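Nonribosomal peptide synthase (Streptomyces sp. MJ635-86F5, PDB 5JJP) activates an aliphatic beta-amino acid by adenylation, probably with ATP, as an adenylation enzyme of the ANL family linked to nonribosomal peptide synthesis. Local coordinates at residues A[204-209]-A[386-391]; A[230-235]-A[333-338]; A[392-395]-A[400-403]; A[406-409]-A[415-418]. All coordinates share one frame; numbering follows the deposited sequence.

Interaction 1: residues A[204-209]-A[386-391]; sequences NIAFHR and RSPALF
Pro388 and Ala389 lie against Ala206 and Phe207, on one flank of helix 201-212. The 386-391 chain has just left strand 381-386 at Arg386. At Ser387 it enters a type I turn that ends at Leu390. The turn carries an ST turn: Ser387 OG, at chi1 170°, accepts from Ala389 N at 2.9 Å in a fairly straight bond (160°). This local bond braces the turn that presents Pro388 and Ala389 to the helix. Pro388 comes next, and the CB-CG side of its ring rests on the methyl of Ala206, with Pro388 CB 3.7 Å and Pro388 CG 3.8 Å from Ala206 CB. A small residue on the helix lets the turn come in so near. Ala389 then sets its own methyl on the neighbouring residue, its CB 3.9 Å from Phe207 CB; the CA atoms of this pair are 5.2 Å apart. Only the root of Phe207 is used here, because CG stands anti to the backbone N (chi1 178°) and carries the ring away from the turn. Ring atom CD2 of Phe207 lies 3.8 Å above the plane of the His208 ring, offset toward its rim. Past Ala389, Leu390 turns away from the helix to meet Phe419. Sequence places the turn in the A6 core motif of adenylation domains. Phe391 follows it into a cluster with Tyr394 and Phe419, touching strand 196-200 through Val197 and Met199, while Asn204 and Ile205 of the helix pack on Leu31 of helix 31-37.

Interaction 2: residues A[230-235]-A[333-338]; sequences SFDFCL and ESMAAS
Met335 reaches across to Asp232 and Leu235 with its terminal methyl. From CB the side chain first runs extended, CG anti to the backbone N (chi1 -174°), and this stretch passes the carboxylate of Asp232 obliquely. Asp232 OD2 stays near the root of the residue, 3.9 Å from both Met335 CA and Met335 O. SD is the next atom, and its neighbours belong to helix 201-212, where it packs beside Asn204 and Phe207. Asp232 opens helix 232-243, one residue after the N-cap position of Phe231, and sequence puts it in the A4 core motif; in related amino acid-activating domains this aspartate holds the substrate amino group. Met335 lies two residues beyond the end of the A5 motif at Glu333, so the contact brings A4 beside the loop leaving A5. Beyond SD the chain bends (chi3 -90°) and brings CE to the helix start, 3.4 Å from Asp232 OD1 and 3.5 Å from Asp232 O. An alanine in place of Asp232 would take away the carboxylate beside CE and would probably leave the end of Met335 freer to swing. CE also approaches Leu235 CG, at 4.5 Å, and Tyr183 of strand 181-186 touches Asp232, Leu235 and Met335.

Interaction 3: residues A[392-395]-A[400-403]; sequences SGYW and ATRA
The Gly393-Tyr394 step near the end of the A6 core motif, a short, weakly bonded strand beside strand 196-200, is tied to Thr401 of the helix that follows it. Tyr394 N donates to Thr401 OG1 at 2.8 Å, close to straight (160°). The same hydroxyl is hydrogen-bonded to the carbonyl of Asp397 one turn back, so OG1 joins the strand to the first turn of helix 398-404. With OG1 anti to its own carbonyl carbon (chi1 -65°), CG2 is directed at Gly393, 3.6 Å from Gly393 CA. Glycine suits this place twice over: a CB would come within 3.0 Å of Thr401 OG1, and the backbone angles would press it on the preceding carbonyl. A valine in place of Thr401 would probably leave Tyr394 N without its acceptor and Asp397 O without this partner. The Tyr394 ring presents an edge to the helix, its hydroxyl bonded to Glu333 and its ring in a cation-pi contact with Lys195. Tyr394 CD2 lies 3.8 Å from Ala400 CB, which stands off the ring plane, whereas Ala400 O sits near the plane at the edge, 3.6 Å from Tyr394 CE2.

Interaction 4: residues A[406-409]-A[415-418]; sequences VPDP and GQVV
Val406 and Val418 exchange both of their backbone hydrogen bonds: Val418 N donates to Val406 O at 2.8 Å, and Val406 N donates to Val418 O at 2.9 Å. A third bond, Asp408 N to Gln416 O at 3.0 Å, carries the pairing past Pro407, whose nitrogen has no proton to give and which occupies a non-hydrogen-bonded position opposite Val417. Beside the connecting loop, side chains add a polar layer. With CG anti to the backbone N (chi1 180°), the Asp408 carboxylate is carried out toward Arg386, where OD1 forms a salt bridge with Arg386 NH2; OD1 also accepts from the backbone N of Leu410. Its other oxygen, OD2, accepts from a water at 2.7 Å, and this water accepts in turn from Gln416 NE2 at 2.9 Å. The water spans the gap between a carboxylate and an amide whose planes stand 69° apart. Further out, Val406 O also receives a CA-H contact from Val417 CA at 3.2 Å, and the CB of Val417 leans over the same oxygen. Val406 and Val418 show their side chains on one face of the sheet, Val406 CG2 4.3 Å from Val418 CG1. The second of these methyls meets Pro409 CD at 4.1 Å, the two side chains crossing at about a right angle, and Tyr384 of strand 381-386 touches both residues. This is the loop end of an antiparallel beta hairpin, where strand 405-407 pairs with the start of strand 417-427; the latter runs on into the A7 core motif, with its Thr-Gly-Asp sequence.

From the N terminus, helix 201-212 comes first, and interaction 1 closes the loop of 176 residues that runs from it to 386-391. Nested inside it, interaction 2 joins the start of helix 232-243 to 333-338. The two touch where Phe207 meets Ala336, and where Phe391 N probably bonds to Glu333 O. Interactions 3 and 4 are short loops that follow in series, crossing neither. Interaction 3 adjoins 386-391 in sequence and reaches interaction 2 through Tyr394 OH and Glu333 OE2. Helix 398-404 leads straight into the hairpin of interaction 4, which Arg386 and Asp408 tie back to interaction 1.

Interaction 1: residues A[204-209]-A[386-391]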
loop_
_atom_site.group_PDB
_atom_site.type_symbol
_atom_site.label_atom_id
_atom_site.label_comp_id
_atom_site.label_asym_id
_atom_site.label_seq_id
_atom_site.Cartn_x
_atom_site.Cartn_y
_atom_site.Cartn_z
ATOM N N ASN A 204 7.253 5.773 3.889
ATOM C CA ASN A 204 6.820 4.514 3.329
ATOM C C ASN A 204 7.959 3.505 3.263
ATOM O O ASN A 204 7.775 2.319 3.534
ATOM C CB ASN A 204 6.094 4.675 1.984
ATOM C CG ASN A 204 5.246 3.453 1.653
ATOM O OD1 ASN A 204 4.464 2.958 2.509
ATOM N ND2 ASN A 204 5.450 2.914 0.498
ATOM N N ILE A 205 9.161 3.998 3.014
ATOM C CA ILE A 205 10.353 3.152 3.091
ATOM C C ILE A 205 10.498 2.585 4.504
ATOM O O ILE A 205 10.822 1.397 4.689
ATOM C CB ILE A 205 11.593 3.912 2.633
ATOM C CG1 ILE A 205 11.573 4.077 1.112
ATOM C CG2 ILE A 205 12.861 3.149 2.996
ATOM C CD1 ILE A 205 12.530 5.109 0.614
ATOM N N ALA A 206 10.159 3.386 5.499
ATOM C CA ALA A 206 10.334 2.923 6.903
ATOM C C ALA A 206 9.343 1.806 7.199
ATOM O O ALA A 206 9.639 0.883 7.904
ATOM C CB ALA A 206 10.155 4.084 7.873
ATOM N N PHE A 207 8.155 1.920 6.627
ATOM C CA PHE A 207 7.187 0.903 6.708
ATOM C C PHE A 207 7.716 -0.454 6.141
ATOM O O PHE A 207 7.656 -1.456 6.801
ATOM C CB PHE A 207 5.944 1.315 5.981
ATOM C CG PHE A 207 4.891 0.263 5.994
ATOM C CD1 PHE A 207 4.219 -0.039 7.153
ATOM C CD2 PHE A 207 4.616 -0.499 4.842
ATOM C CE1 PHE A 207 3.278 -1.070 7.191
ATOM C CE2 PHE A 207 3.679 -1.502 4.870
ATOM C CZ PHE A 207 3.001 -1.782 6.041
ATOM N N HIS A 208 8.172 -0.464 4.894
ATOM C CA HIS A 208 8.640 -1.689 4.276
ATOM C C HIS A 208 9.845 -2.249 5.040
ATOM O O HIS A 208 9.924 -3.434 5.273
ATOM C CB HIS A 208 8.938 -1.442 2.811
ATOM C CG HIS A 208 7.715 -1.115 2.051
ATOM N ND1 HIS A 208 6.673 -2.009 1.937
ATOM C CD2 HIS A 208 7.290 0.040 1.495
ATOM C CE1 HIS A 208 5.683 -1.440 1.281
ATOM N NE2 HIS A 208 6.023 -0.186 1.024
ATOM N N ARG A 209 10.739 -1.372 5.482
ATOM C CA ARG A 209 11.867 -1.821 6.260
ATOM C C ARG A 209 11.435 -2.579 7.514
ATOM O O ARG A 209 11.988 -3.639 7.848
ATOM C CB ARG A 209 12.736 -0.640 6.687
ATOM C CG ARG A 209 13.678 -0.111 5.638
ATOM C CD ARG A 209 14.767 0.672 6.381
ATOM N NE ARG A 209 14.260 1.925 6.803
ATOM C CZ ARG A 209 14.202 2.444 8.031
ATOM N NH1 ARG A 209 14.745 1.891 9.111
ATOM N NH2 ARG A 209 13.597 3.640 8.130
ATOM N N ARG A 386 3.419 5.852 17.485
ATOM C CA ARG A 386 4.720 6.409 17.382
ATOM C C ARG A 386 5.435 5.574 16.298
ATOM O O ARG A 386 5.671 4.389 16.479
ATOM C CB ARG A 386 5.428 6.266 18.727
ATOM C CG ARG A 386 6.824 6.838 18.789
ATOM C CD ARG A 386 7.490 6.509 20.106
ATOM N NE ARG A 386 6.669 6.916 21.254
ATOM C CZ ARG A 386 6.728 8.131 21.811
ATOM N NH1 ARG A 386 7.542 9.071 21.347
ATOM N NH2 ARG A 386 5.979 8.389 22.846
ATOM N N SER A 387 5.815 6.199 15.191
ATOM C CA SER A 387 6.388 5.462 14.097
ATOM C C SER A 387 7.071 6.344 13.065
ATOM O O SER A 387 6.521 7.378 12.680
ATOM C CB SER A 387 5.251 4.699 13.392
ATOM O OG SER A 387 5.677 4.117 12.158
ATOM N N PRO A 388 8.163 5.838 12.475
ATOM C CA PRO A 388 8.744 6.505 11.339
ATOM C C PRO A 388 7.916 6.467 10.045
ATOM O O PRO A 388 8.211 7.185 9.093
ATOM C CB PRO A 388 10.069 5.744 11.158
ATOM C CG PRO A 388 9.801 4.362 11.635
ATOM C CD PRO A 388 8.845 4.558 12.764
ATOM N N ALA A 389 6.892 5.634 10.012
ATOM C CA ALA A 389 6.042 5.487 8.835
ATOM C C ALA A 389 4.851 6.430 8.741
ATOM O O ALA A 389 4.044 6.321 7.818
ATOM C CB ALA A 389 5.586 4.056 8.748
ATOM N N LEU A 390 4.772 7.422 9.592
ATOM C CA LEU A 390 3.654 8.352 9.547
ATOM C C LEU A 390 3.655 9.271 8.336
ATOM O O LEU A 390 4.713 9.722 7.849
ATOM C CB LEU A 390 3.607 9.197 10.814
ATOM C CG LEU A 390 3.390 8.376 12.101
ATOM C CD1 LEU A 390 3.596 9.205 13.336
ATOM C CD2 LEU A 390 2.013 7.747 12.124
ATOM N N PHE A 391 2.420 9.500 7.848
ATOM C CA PHE A 391 2.115 10.525 6.858
ATOM C C PHE A 391 2.653 11.887 7.295
ATOM O O PHE A 391 2.997 12.074 8.475
ATOM C CB PHE A 391 0.614 10.573 6.557
ATOM C CG PHE A 391 -0.215 11.271 7.595
ATOM C CD1 PHE A 391 -0.186 10.878 8.941
ATOM C CD2 PHE A 391 -1.044 12.331 7.242
ATOM C CE1 PHE A 391 -0.987 11.523 9.897
ATOM C CE2 PHE A 391 -1.823 12.969 8.196
ATOM C CZ PHE A 391 -1.765 12.583 9.505
#

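Interaction 2: residues A[230-235]-A[333-338]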
loop_
_atom_site.group_PDB
_atom_site.type_symbol
_atom_site.label_atom_id
_atom_site.label_comp_id
_atom_site.label_asym_id
_atom_site.label_seq_id
_atom_site.Cartn_x
_atom_site.Cartn_y
_atom_site.Cartn_z
ATOM N N SER A 230 -6.909 1.901 -6.679
ATOM C CA SER A 230 -7.310 3.089 -5.939
ATOM C C SER A 230 -7.164 2.863 -4.441
ATOM O O SER A 230 -7.396 3.782 -3.662
ATOM C CB SER A 230 -8.789 3.441 -6.235
ATOM O OG SER A 230 -9.629 2.306 -6.047
ATOM N N PHE A 231 -6.874 1.629 -4.028
ATOM C CA PHE A 231 -6.738 1.342 -2.604
ATOM C C PHE A 231 -5.295 1.340 -2.185
ATOM O O PHE A 231 -4.414 0.802 -2.859
ATOM C CB PHE A 231 -7.387 0.007 -2.195
ATOM C CG PHE A 231 -8.890 0.041 -2.106
ATOM C CD1 PHE A 231 -9.670 0.057 -3.255
ATOM C CD2 PHE A 231 -9.538 -0.013 -0.875
ATOM C CE1 PHE A 231 -11.058 0.049 -3.173
ATOM C CE2 PHE A 231 -10.944 -0.017 -0.790
ATOM C CZ PHE A 231 -11.703 0.020 -1.941
ATOM N N ASP A 232 -5.073 2.029 -1.080
ATOM C CA ASP A 232 -3.796 2.036 -0.355
ATOM C C ASP A 232 -3.127 0.635 -0.259
ATOM O O ASP A 232 -1.927 0.471 -0.426
ATOM C CB ASP A 232 -4.157 2.518 1.057
ATOM C CG ASP A 232 -2.976 2.836 1.867
ATOM O OD1 ASP A 232 -1.994 3.332 1.285
ATOM O OD2 ASP A 232 -3.020 2.585 3.078
ATOM N N PHE A 233 -3.940 -0.359 0.057
ATOM C CA PHE A 233 -3.475 -1.731 0.256
ATOM C C PHE A 233 -2.917 -2.374 -1.028
ATOM O O PHE A 233 -2.078 -3.258 -0.950
ATOM C CB PHE A 233 -4.651 -2.563 0.840
ATOM C CG PHE A 233 -4.260 -3.914 1.400
ATOM C CD1 PHE A 233 -2.978 -4.157 1.906
ATOM C CD2 PHE A 233 -5.227 -4.957 1.455
ATOM C CE1 PHE A 233 -2.651 -5.403 2.405
ATOM C CE2 PHE A 233 -4.908 -6.203 1.976
ATOM C CZ PHE A 233 -3.618 -6.422 2.449
ATOM N N CYS A 234 -3.362 -1.915 -2.199
ATOM C CA CYS A 234 -2.866 -2.425 -3.441
ATOM C C CYS A 234 -1.424 -2.017 -3.647
ATOM O O CYS A 234 -0.553 -2.868 -3.838
ATOM C CB CYS A 234 -3.705 -1.948 -4.622
ATOM S SG CYS A 234 -3.061 -2.404 -6.242
ATOM N N LEU A 235 -1.182 -0.724 -3.661
ATOM C CA LEU A 235 0.144 -0.190 -3.760
ATOM C C LEU A 235 1.089 -0.764 -2.669
ATOM O O LEU A 235 2.215 -1.176 -2.960
ATOM C CB LEU A 235 0.081 1.347 -3.684
ATOM C CG LEU A 235 1.319 2.074 -3.194
ATOM C CD1 LEU A 235 2.433 1.953 -4.226
ATOM C CD2 LEU A 235 0.980 3.539 -2.918
ATOM N N GLU A 333 -2.866 6.533 7.121
ATOM C CA GLU A 333 -1.922 7.475 7.664
ATOM C C GLU A 333 -0.587 6.872 7.963
ATOM O O GLU A 333 0.377 7.638 8.114
ATOM C CB GLU A 333 -2.480 8.175 8.900
ATOM C CG GLU A 333 -3.476 9.309 8.570
ATOM C CD GLU A 333 -4.922 8.812 8.376
ATOM O OE1 GLU A 333 -5.136 7.581 8.227
ATOM O OE2 GLU A 333 -5.845 9.662 8.434
ATOM N N SER A 334 -0.499 5.558 8.113
ATOM C CA SER A 334 0.821 4.902 8.293
ATOM C C SER A 334 1.040 3.707 7.356
ATOM O O SER A 334 2.051 2.995 7.457
ATOM C CB SER A 334 1.030 4.414 9.720
ATOM O OG SER A 334 0.023 3.485 10.065
ATOM N N MET A 335 0.115 3.560 6.414
ATOM C CA MET A 335 -0.101 2.331 5.634
ATOM C C MET A 335 -0.587 1.189 6.476
ATOM O O MET A 335 -1.635 0.646 6.190
ATOM C CB MET A 335 1.118 1.936 4.801
ATOM C CG MET A 335 0.806 0.743 3.905
ATOM S SD MET A 335 1.862 0.644 2.441
ATOM C CE MET A 335 0.927 1.592 1.220
ATOM N N ALA A 336 0.163 0.836 7.521
ATOM C CA ALA A 336 -0.263 -0.124 8.527
ATOM C C ALA A 336 0.548 0.129 9.773
ATOM O O ALA A 336 1.445 0.971 9.764
ATOM C CB ALA A 336 -0.075 -1.576 8.068
ATOM N N ALA A 337 0.200 -0.566 10.860
ATOM C CA ALA A 337 0.760 -0.287 12.181
ATOM C C ALA A 337 1.178 -1.559 12.904
ATOM O O ALA A 337 2.104 -1.535 13.704
ATOM C CB ALA A 337 -0.254 0.531 13.018
ATOM N N SER A 338 0.459 -2.655 12.708
ATOM C CA SER A 338 0.799 -3.902 13.385
ATOM C C SER A 338 0.399 -5.079 12.566
ATOM O O SER A 338 -0.554 -5.032 11.789
ATOM C CB SER A 338 0.110 -4.014 14.754
ATOM O OG SER A 338 -1.250 -4.385 14.598
#

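Interaction 3: residues A[392-395]-A[400-403]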
loop_
_atom_site.group_PDB
_atom_site.type_symbol
_atom_site.label_atom_id
_atom_site.label_comp_id
_atom_site.label_asym_id
_atom_site.label_seq_id
_atom_site.Cartn_x
_atom_site.Cartn_y
_atom_site.Cartn_z
ATOM N N SER A 392 2.856 12.779 6.335
ATOM C CA SER A 392 3.432 14.100 6.623
ATOM C C SER A 392 2.381 15.125 7.007
ATOM O O SER A 392 2.714 16.155 7.575
ATOM C CB SER A 392 4.183 14.633 5.412
ATOM O OG SER A 392 5.221 13.715 5.103
ATOM N N GLY A 393 1.134 14.856 6.614
ATOM C CA GLY A 393 0.041 15.734 6.939
ATOM C C GLY A 393 -1.087 15.511 5.999
ATOM O O GLY A 393 -0.978 14.727 5.044
ATOM N N TYR A 394 -2.170 16.234 6.223
ATOM C CA TYR A 394 -3.289 16.219 5.309
ATOM C C TYR A 394 -3.139 17.397 4.354
ATOM O O TYR A 394 -2.833 18.512 4.774
ATOM C CB TYR A 394 -4.579 16.364 6.079
ATOM C CG TYR A 394 -4.890 15.210 6.995
ATOM C CD1 TYR A 394 -5.222 13.952 6.462
ATOM C CD2 TYR A 394 -4.880 15.357 8.386
ATOM C CE1 TYR A 394 -5.538 12.878 7.284
ATOM C CE2 TYR A 394 -5.161 14.285 9.218
ATOM C CZ TYR A 394 -5.476 13.035 8.660
ATOM O OH TYR A 394 -5.779 11.937 9.450
ATOM N N TRP A 395 -3.286 17.144 3.073
ATOM C CA TRP A 395 -2.903 18.112 2.033
ATOM C C TRP A 395 -3.678 19.426 2.172
ATOM O O TRP A 395 -4.881 19.419 2.311
ATOM C CB TRP A 395 -3.163 17.512 0.664
ATOM C CG TRP A 395 -2.872 18.428 -0.419
ATOM C CD1 TRP A 395 -3.771 19.289 -1.027
ATOM C CD2 TRP A 395 -1.624 18.671 -1.021
ATOM N NE1 TRP A 395 -3.131 20.032 -1.987
ATOM C CE2 TRP A 395 -1.815 19.666 -1.999
ATOM C CE3 TRP A 395 -0.363 18.138 -0.849
ATOM C CZ2 TRP A 395 -0.805 20.111 -2.800
ATOM C CZ3 TRP A 395 0.656 18.591 -1.628
ATOM C CH2 TRP A 395 0.435 19.558 -2.606
ATOM N N ALA A 400 -6.183 20.221 10.458
ATOM C CA ALA A 400 -6.422 18.783 10.599
ATOM C C ALA A 400 -5.095 18.032 10.809
ATOM O O ALA A 400 -5.029 17.046 11.539
ATOM C CB ALA A 400 -7.167 18.245 9.407
ATOM N N THR A 401 -4.012 18.524 10.230
ATOM C CA THR A 401 -2.693 17.903 10.414
ATOM C C THR A 401 -2.255 17.969 11.855
ATOM O O THR A 401 -1.843 16.955 12.444
ATOM C CB THR A 401 -1.678 18.570 9.512
ATOM O OG1 THR A 401 -2.060 18.298 8.168
ATOM C CG2 THR A 401 -0.263 18.045 9.741
ATOM N N ARG A 402 -2.453 19.137 12.466
ATOM C CA ARG A 402 -2.043 19.365 13.848
ATOM C C ARG A 402 -2.900 18.648 14.880
ATOM O O ARG A 402 -2.424 18.303 15.948
ATOM C CB ARG A 402 -1.963 20.884 14.137
ATOM C CG ARG A 402 -1.574 21.246 15.563
ATOM C CD ARG A 402 -0.281 20.556 16.081
ATOM N NE ARG A 402 -0.059 20.875 17.502
ATOM C CZ ARG A 402 -0.580 20.201 18.539
ATOM N NH1 ARG A 402 -1.358 19.126 18.361
ATOM N NH2 ARG A 402 -0.290 20.589 19.778
ATOM N N ALA A 403 -4.145 18.389 14.575
ATOM C CA ALA A 403 -4.979 17.588 15.481
ATOM C C ALA A 403 -4.592 16.108 15.439
ATOM O O ALA A 403 -4.695 15.433 16.422
ATOM C CB ALA A 403 -6.464 17.749 15.148
#

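Interaction 4: residues A[406-409]-A[415-418]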
loop_
_atom_site.group_PDB
_atom_site.type_symbol
_atom_site.label_atom_id
_atom_site.label_comp_id
_atom_site.label_asym_id
_atom_site.label_seq_id
_atom_site.Cartn_x
_atom_site.Cartn_y
_atom_site.Cartn_z
ATOM N N VAL A 406 0.504 15.098 16.829
ATOM C CA VAL A 406 0.657 15.869 18.020
ATOM C C VAL A 406 1.987 15.653 18.717
ATOM O O VAL A 406 2.619 14.597 18.579
ATOM C CB VAL A 406 -0.480 15.619 18.988
ATOM C CG1 VAL A 406 -1.809 15.753 18.277
ATOM C CG2 VAL A 406 -0.365 14.248 19.607
ATOM N N PRO A 407 2.418 16.660 19.491
ATOM C CA PRO A 407 3.646 16.493 20.264
ATOM C C PRO A 407 3.573 15.253 21.144
ATOM O O PRO A 407 2.516 14.959 21.712
ATOM C CB PRO A 407 3.673 17.751 21.156
ATOM C CG PRO A 407 2.927 18.772 20.378
ATOM C CD PRO A 407 1.789 17.980 19.756
ATOM N N ASP A 408 4.660 14.497 21.181
ATOM C CA ASP A 408 4.749 13.319 22.020
ATOM C C ASP A 408 4.229 13.646 23.425
ATOM O O ASP A 408 4.819 14.450 24.128
ATOM C CB ASP A 408 6.207 12.900 22.075
ATOM C CG ASP A 408 6.453 11.681 22.913
ATOM O OD1 ASP A 408 5.521 11.065 23.446
ATOM O OD2 ASP A 408 7.634 11.323 23.024
ATOM N N PRO A 409 3.126 13.017 23.845
ATOM C CA PRO A 409 2.571 13.388 25.156
ATOM C C PRO A 409 3.505 13.051 26.332
ATOM O O PRO A 409 3.424 13.691 27.368
ATOM C CB PRO A 409 1.282 12.595 25.225
ATOM C CG PRO A 409 1.490 11.450 24.276
ATOM C CD PRO A 409 2.313 12.004 23.165
ATOM N N GLY A 415 10.349 17.615 20.293
ATOM C CA GLY A 415 9.952 17.865 18.903
ATOM C C GLY A 415 9.378 16.625 18.216
ATOM O O GLY A 415 8.832 16.707 17.116
ATOM N N GLN A 416 9.496 15.463 18.830
ATOM C CA GLN A 416 8.938 14.264 18.205
ATOM C C GLN A 416 7.434 14.391 18.197
ATOM O O GLN A 416 6.853 14.869 19.179
ATOM C CB GLN A 416 9.347 13.002 18.963
ATOM C CG GLN A 416 8.825 11.739 18.290
ATOM C CD GLN A 416 9.372 10.430 18.877
ATOM O OE1 GLN A 416 9.068 9.354 18.347
ATOM N NE2 GLN A 416 10.141 10.494 19.991
ATOM N N VAL A 417 6.804 13.916 17.110
ATOM C CA VAL A 417 5.347 13.832 17.032
ATOM C C VAL A 417 4.846 12.398 16.977
ATOM O O VAL A 417 5.570 11.471 16.645
ATOM C CB VAL A 417 4.750 14.577 15.819
ATOM C CG1 VAL A 417 4.953 16.096 15.946
ATOM C CG2 VAL A 417 5.307 14.032 14.515
ATOM N N VAL A 418 3.578 12.254 17.302
ATOM C CA VAL A 418 2.933 10.978 17.395
ATOM C C VAL A 418 1.543 11.140 16.731
ATOM O O VAL A 418 1.080 12.266 16.587
ATOM C CB VAL A 418 2.926 10.643 18.910
ATOM C CG1 VAL A 418 1.550 10.353 19.455
ATOM C CG2 VAL A 418 3.951 9.568 19.239
HETATM O O HOH W 1 10.002 12.418 22.180
#